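Local coordinates for protein pngf-ii (Elizabethkingia meningoseptica, PDB 4R4X) that probably removes N-linked glycans from glycoproteins as a peptide:N-glycosidase of the PNGase F type, at residues Asp409-Tyr423 / Val497-Ile511. Sequence-based numbering, arbitrary orientation.
Sequences DFILTKDLKNAQLRY and VYINLGNLNAGKHTI
Leu-421 and Ile-499 exchange two backbone hydrogen bonds, and so do Tyr-423 and Val-497, in an antiparallel pairing of strands whose N-to-C directions differ by 153°. Across the corner at Lys-417 and Asn-418, in a second sheet, Phe-410 with His-509 and Leu-412 with Gly-507 pair the same way. At the crossover Leu-416 and Leu-504 still exchange two backbone bonds, and side chains add to them. Asn-503 OD1 accepts the nearly straight bond from Asn-418 N (2.9 Å), in its carbonyl plane, and Asp-415 OD1 takes Ala-506 N (2.9 Å) on its anti side. His-509 NE2 reaches back to Asn-505 O (2.7 Å), almost in the ring plane, while ND1 bonds Asp-447; held at both nitrogens, the imidazole is fixed in rotation. Leu-412, Leu-504, Ala-419, Phe-410 and Ile-511 gather between the sheets. Leu-504 CD1 presses on Ala-419 CB (3.6 Å), and Leu-412 CD1 on Leu-504 CB (3.8 Å). With CG between the backbone N and the carbonyl carbon (chi1 54°), the Phe-410 ring lies with one face over His-509 O and brings CE1 to Ile-511 CD1 (3.7 Å). On the other side of the first sheet, Arg-422 CG rests against Tyr-498 CE1 (3.7 Å), and both polar ends meet Glu-334. Two antiparallel chains crossing together between sheets around an apolar filling fit the jelly-roll beta-sandwich of the PNGase F family's C-terminal domain.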
loop_
_atom_site.group_PDB
_atom_site.type_symbol
_atom_site.label_atom_id
_atom_site.label_comp_id
_atom_site.label_asym_id
_atom_site.label_seq_id
_atom_site.Cartn_x
_atom_site.Cartn_y
_atom_site.Cartn_z
ATOM N N ASP A 409 22.450 23.090 -7.997
ATOM C CA ASP A 409 23.729 22.497 -8.368
ATOM C C ASP A 409 23.945 21.367 -7.350
ATOM O O ASP A 409 23.642 21.547 -6.179
ATOM C CB ASP A 409 24.839 23.578 -8.240
ATOM C CG ASP A 409 26.209 23.117 -8.727
ATOM O OD1 ASP A 409 26.279 22.298 -9.666
ATOM O OD2 ASP A 409 27.247 23.613 -8.198
ATOM N N PHE A 410 24.473 20.228 -7.798
ATOM C CA PHE A 410 24.808 19.097 -6.924
ATOM C C PHE A 410 26.002 18.328 -7.504
ATOM O O PHE A 410 26.340 18.461 -8.691
ATOM C CB PHE A 410 23.612 18.151 -6.762
ATOM C CG PHE A 410 23.049 17.663 -8.061
ATOM C CD1 PHE A 410 22.091 18.406 -8.734
ATOM C CD2 PHE A 410 23.493 16.477 -8.630
ATOM C CE1 PHE A 410 21.579 17.977 -9.932
ATOM C CE2 PHE A 410 22.990 16.052 -9.837
ATOM C CZ PHE A 410 22.031 16.806 -10.487
ATOM N N ILE A 411 26.616 17.508 -6.672
ATOM C CA ILE A 411 27.820 16.773 -7.064
ATOM C C ILE A 411 27.585 15.289 -6.976
ATOM O O ILE A 411 27.159 14.783 -5.938
ATOM C CB ILE A 411 29.005 17.147 -6.153
ATOM C CG1 ILE A 411 29.295 18.642 -6.261
ATOM C CG2 ILE A 411 30.246 16.352 -6.540
ATOM C CD1 ILE A 411 30.127 19.198 -5.114
ATOM N N LEU A 412 27.829 14.578 -8.070
ATOM C CA LEU A 412 27.763 13.118 -8.052
ATOM C C LEU A 412 29.170 12.573 -7.882
ATOM O O LEU A 412 30.085 13.020 -8.579
ATOM C CB LEU A 412 27.189 12.581 -9.361
ATOM C CG LEU A 412 25.755 12.992 -9.662
ATOM C CD1 LEU A 412 25.410 12.472 -11.034
ATOM C CD2 LEU A 412 24.797 12.472 -8.592
ATOM N N THR A 413 29.343 11.601 -6.980
ATOM C CA THR A 413 30.668 11.008 -6.778
ATOM C C THR A 413 30.903 9.781 -7.653
ATOM O O THR A 413 32.010 9.297 -7.780
ATOM C CB THR A 413 30.918 10.677 -5.296
ATOM O OG1 THR A 413 29.946 9.748 -4.827
ATOM C CG2 THR A 413 30.863 11.936 -4.461
ATOM N N LYS A 414 29.847 9.294 -8.286
ATOM C CA LYS A 414 29.920 8.110 -9.101
ATOM C C LYS A 414 28.956 8.300 -10.272
ATOM O O LYS A 414 27.911 8.930 -10.092
ATOM C CB LYS A 414 29.522 6.916 -8.212
ATOM C CG LYS A 414 29.287 5.587 -8.905
ATOM C CD LYS A 414 30.586 4.826 -9.135
ATOM C CE LYS A 414 30.327 3.352 -9.390
ATOM N NZ LYS A 414 31.512 2.679 -9.997
ATOM N N ASP A 415 29.313 7.764 -11.444
ATOM C CA ASP A 415 28.428 7.781 -12.613
ATOM C C ASP A 415 27.074 7.209 -12.207
ATOM O O ASP A 415 26.983 6.308 -11.369
ATOM C CB ASP A 415 28.943 6.910 -13.775
ATOM C CG ASP A 415 30.227 7.443 -14.442
ATOM O OD1 ASP A 415 30.729 8.554 -14.117
ATOM O OD2 ASP A 415 30.725 6.707 -15.331
ATOM N N LEU A 416 26.024 7.717 -12.821
ATOM C CA LEU A 416 24.677 7.232 -12.537
ATOM C C LEU A 416 24.065 6.766 -13.863
ATOM O O LEU A 416 23.959 7.565 -14.801
ATOM C CB LEU A 416 23.907 8.394 -11.935
ATOM C CG LEU A 416 22.833 8.188 -10.900
ATOM C CD1 LEU A 416 23.323 7.333 -9.728
ATOM C CD2 LEU A 416 22.344 9.569 -10.476
ATOM N N LYS A 417 23.731 5.483 -13.953
ATOM C CA LYS A 417 23.032 4.929 -15.098
ATOM C C LYS A 417 21.515 5.135 -14.949
ATOM O O LYS A 417 20.976 5.054 -13.848
ATOM C CB LYS A 417 23.348 3.433 -15.242
ATOM C CG LYS A 417 22.494 2.705 -16.261
ATOM C CD LYS A 417 22.928 1.276 -16.469
ATOM C CE LYS A 417 22.069 0.574 -17.506
ATOM N NZ LYS A 417 22.412 -0.869 -17.562
ATOM N N ASN A 418 20.841 5.368 -16.066
ATOM C CA ASN A 418 19.382 5.554 -16.100
ATOM C C ASN A 418 18.895 6.577 -15.083
ATOM O O ASN A 418 17.947 6.338 -14.352
ATOM C CB ASN A 418 18.662 4.213 -15.955
ATOM C CG ASN A 418 18.861 3.312 -17.156
ATOM O OD1 ASN A 418 19.102 3.782 -18.273
ATOM N ND2 ASN A 418 18.780 2.014 -16.939
ATOM N N ALA A 419 19.536 7.742 -15.055
ATOM C CA ALA A 419 19.128 8.793 -14.151
ATOM C C ALA A 419 17.714 9.269 -14.493
ATOM O O ALA A 419 17.346 9.372 -15.651
ATOM C CB ALA A 419 20.078 9.977 -14.226
ATOM N N GLN A 420 16.956 9.608 -13.466
ATOM C CA GLN A 420 15.606 10.119 -13.648
ATOM C C GLN A 420 15.362 11.220 -12.640
ATOM O O GLN A 420 15.935 11.194 -11.541
ATOM C CB GLN A 420 14.570 9.028 -13.400
ATOM C CG GLN A 420 14.630 7.840 -14.338
ATOM C CD GLN A 420 13.743 6.727 -13.834
ATOM O OE1 GLN A 420 12.895 6.938 -12.979
ATOM N NE2 GLN A 420 13.944 5.535 -14.358
ATOM N N LEU A 421 14.496 12.167 -13.001
ATOM C CA LEU A 421 13.984 13.110 -12.038
ATOM C C LEU A 421 12.557 12.716 -11.719
ATOM O O LEU A 421 11.698 12.729 -12.603
ATOM C CB LEU A 421 14.023 14.544 -12.567
ATOM C CG LEU A 421 13.604 15.613 -11.549
ATOM C CD1 LEU A 421 14.593 15.704 -10.402
ATOM C CD2 LEU A 421 13.462 16.984 -12.199
ATOM N N ARG A 422 12.332 12.328 -10.467
ATOM C CA ARG A 422 10.986 12.094 -9.942
ATOM C C ARG A 422 10.436 13.456 -9.616
ATOM O O ARG A 422 10.940 14.132 -8.718
ATOM C CB ARG A 422 11.039 11.225 -8.688
ATOM C CG ARG A 422 9.694 10.938 -8.015
ATOM C CD ARG A 422 9.949 10.165 -6.731
ATOM N NE ARG A 422 8.751 9.815 -5.966
ATOM C CZ ARG A 422 8.231 10.529 -4.968
ATOM N NH1 ARG A 422 7.171 10.065 -4.331
ATOM N NH2 ARG A 422 8.746 11.692 -4.603
ATOM N N TYR A 423 9.414 13.861 -10.358
ATOM C CA TYR A 423 8.972 15.247 -10.381
ATOM C C TYR A 423 7.476 15.320 -10.103
ATOM O O TYR A 423 6.667 14.730 -10.834
ATOM C CB TYR A 423 9.276 15.861 -11.740
ATOM C CG TYR A 423 8.903 17.320 -11.910
ATOM C CD1 TYR A 423 9.594 18.319 -11.234
ATOM C CD2 TYR A 423 7.896 17.708 -12.792
ATOM C CE1 TYR A 423 9.276 19.661 -11.409
ATOM C CE2 TYR A 423 7.597 19.048 -13.002
ATOM C CZ TYR A 423 8.287 20.020 -12.304
ATOM O OH TYR A 423 7.976 21.351 -12.451
ATOM N N VAL A 497 5.779 12.273 -12.105
ATOM C CA VAL A 497 6.261 11.838 -13.383
ATOM C C VAL A 497 7.741 11.497 -13.232
ATOM O O VAL A 497 8.438 12.052 -12.373
ATOM C CB VAL A 497 6.006 12.883 -14.479
ATOM C CG1 VAL A 497 4.511 13.218 -14.555
ATOM C CG2 VAL A 497 6.855 14.116 -14.271
ATOM N N TYR A 498 8.194 10.569 -14.054
ATOM C CA TYR A 498 9.548 10.067 -13.986
ATOM C C TYR A 498 10.264 10.482 -15.253
ATOM O O TYR A 498 10.074 9.878 -16.305
ATOM C CB TYR A 498 9.514 8.564 -13.835
ATOM C CG TYR A 498 8.922 8.222 -12.510
ATOM C CD1 TYR A 498 9.703 8.237 -11.350
ATOM C CD2 TYR A 498 7.571 7.959 -12.395
ATOM C CE1 TYR A 498 9.138 7.966 -10.111
ATOM C CE2 TYR A 498 6.997 7.703 -11.157
ATOM C CZ TYR A 498 7.790 7.690 -10.032
ATOM O OH TYR A 498 7.209 7.421 -8.824
ATOM N N ILE A 499 11.060 11.537 -15.150
ATOM C CA ILE A 499 11.634 12.178 -16.337
ATOM C C ILE A 499 13.012 11.580 -16.585
ATOM O O ILE A 499 13.921 11.705 -15.752
ATOM C CB ILE A 499 11.753 13.694 -16.137
ATOM C CG1 ILE A 499 10.349 14.284 -15.975
ATOM C CG2 ILE A 499 12.529 14.352 -17.276
ATOM C CD1 ILE A 499 10.329 15.727 -15.561
ATOM N N ASN A 500 13.160 10.936 -17.723
ATOM C CA ASN A 500 14.440 10.318 -18.079
ATOM C C ASN A 500 15.501 11.383 -18.347
ATOM O O ASN A 500 15.270 12.303 -19.124
ATOM C CB ASN A 500 14.261 9.400 -19.284
ATOM C CG ASN A 500 13.607 8.071 -18.921
ATOM O OD1 ASN A 500 13.614 7.657 -17.771
ATOM N ND2 ASN A 500 13.040 7.394 -19.914
ATOM N N LEU A 501 16.639 11.277 -17.677
ATOM C CA LEU A 501 17.740 12.236 -17.864
ATOM C C LEU A 501 18.937 11.637 -18.611
ATOM O O LEU A 501 19.920 12.355 -18.874
ATOM C CB LEU A 501 18.201 12.756 -16.510
ATOM C CG LEU A 501 17.160 13.466 -15.661
ATOM C CD1 LEU A 501 17.805 13.803 -14.330
ATOM C CD2 LEU A 501 16.644 14.718 -16.366
ATOM N N GLY A 502 18.842 10.352 -18.973
ATOM C CA GLY A 502 19.949 9.610 -19.566
ATOM C C GLY A 502 20.933 9.207 -18.475
ATOM O O GLY A 502 20.613 9.271 -17.286
ATOM N N ASN A 503 22.149 8.840 -18.868
ATOM C CA ASN A 503 23.197 8.520 -17.904
ATOM C C ASN A 503 23.968 9.787 -17.520
ATOM O O ASN A 503 24.198 10.684 -18.366
ATOM C CB ASN A 503 24.163 7.476 -18.507
ATOM C CG ASN A 503 23.449 6.223 -19.005
ATOM O OD1 ASN A 503 22.456 5.750 -18.423
ATOM N ND2 ASN A 503 23.949 5.683 -20.094
ATOM N N LEU A 504 24.362 9.893 -16.255
ATOM C CA LEU A 504 25.071 11.053 -15.782
ATOM C C LEU A 504 26.472 10.681 -15.345
ATOM O O LEU A 504 26.659 9.670 -14.677
ATOM C CB LEU A 504 24.347 11.712 -14.615
ATOM C CG LEU A 504 22.911 12.183 -14.905
ATOM C CD1 LEU A 504 22.334 12.729 -13.628
ATOM C CD2 LEU A 504 22.890 13.218 -16.016
ATOM N N ASN A 505 27.448 11.498 -15.754
ATOM C CA ASN A 505 28.837 11.338 -15.288
ATOM C C ASN A 505 29.003 11.777 -13.842
ATOM O O ASN A 505 28.315 12.663 -13.370
ATOM C CB ASN A 505 29.797 12.207 -16.117
ATOM C CG ASN A 505 30.024 11.663 -17.496
ATOM O OD1 ASN A 505 29.682 10.517 -17.780
ATOM N ND2 ASN A 505 30.602 12.494 -18.385
ATOM N N ALA A 506 29.973 11.198 -13.155
ATOM C CA ALA A 506 30.410 11.774 -11.888
ATOM C C ALA A 506 30.836 13.252 -12.067
ATOM O O ALA A 506 31.316 13.648 -13.128
ATOM C CB ALA A 506 31.545 10.943 -11.307
ATOM N N GLY A 507 30.642 14.067 -11.041
ATOM C CA GLY A 507 31.007 15.478 -11.112
ATOM C C GLY A 507 29.802 16.371 -10.921
ATOM O O GLY A 507 28.748 15.921 -10.471
ATOM N N LYS A 508 29.967 17.639 -11.261
ATOM C CA LYS A 508 28.984 18.648 -10.946
ATOM C C LYS A 508 27.894 18.662 -11.994
ATOM O O LYS A 508 28.174 18.525 -13.172
ATOM C CB LYS A 508 29.638 20.030 -10.899
ATOM C CG LYS A 508 30.413 20.279 -9.619
ATOM C CD LYS A 508 30.281 21.721 -9.101
ATOM C CE LYS A 508 30.279 21.749 -7.574
ATOM N NZ LYS A 508 30.977 22.927 -7.005
ATOM N N HIS A 509 26.655 18.871 -11.553
ATOM C CA HIS A 509 25.528 19.003 -12.456
ATOM C C HIS A 509 24.580 20.054 -11.927
ATOM O O HIS A 509 24.618 20.408 -10.748
ATOM C CB HIS A 509 24.799 17.662 -12.603
ATOM C CG HIS A 509 25.605 16.616 -13.303
ATOM N ND1 HIS A 509 25.693 16.535 -14.680
ATOM C CD2 HIS A 509 26.368 15.611 -12.818
ATOM C CE1 HIS A 509 26.485 15.536 -15.012
ATOM N NE2 HIS A 509 26.913 14.962 -13.901
ATOM N N THR A 510 23.749 20.582 -12.806
ATOM C CA THR A 510 22.681 21.498 -12.426
ATOM C C THR A 510 21.342 21.037 -12.979
ATOM O O THR A 510 21.252 20.497 -14.098
ATOM C CB THR A 510 22.930 22.918 -12.949
ATOM O OG1 THR A 510 22.903 22.909 -14.387
ATOM C CG2 THR A 510 24.246 23.472 -12.407
ATOM N N ILE A 511 20.294 21.196 -12.198
ATOM C CA ILE A 511 18.963 20.967 -12.728
ATOM C C ILE A 511 18.218 22.269 -12.521
ATOM O O ILE A 511 18.425 22.958 -11.517
ATOM C CB ILE A 511 18.264 19.775 -12.072
ATOM C CG1 ILE A 511 18.867 18.469 -12.581
ATOM C CG2 ILE A 511 16.769 19.787 -12.401
ATOM C CD1 ILE A 511 18.465 17.215 -11.797
HETATM O O HOH W 1 19.690 6.395 -19.501
HETATM O O HOH W 2 17.269 7.877 -17.853
HETATM O O HOH W 3 15.410 5.723 -16.923
#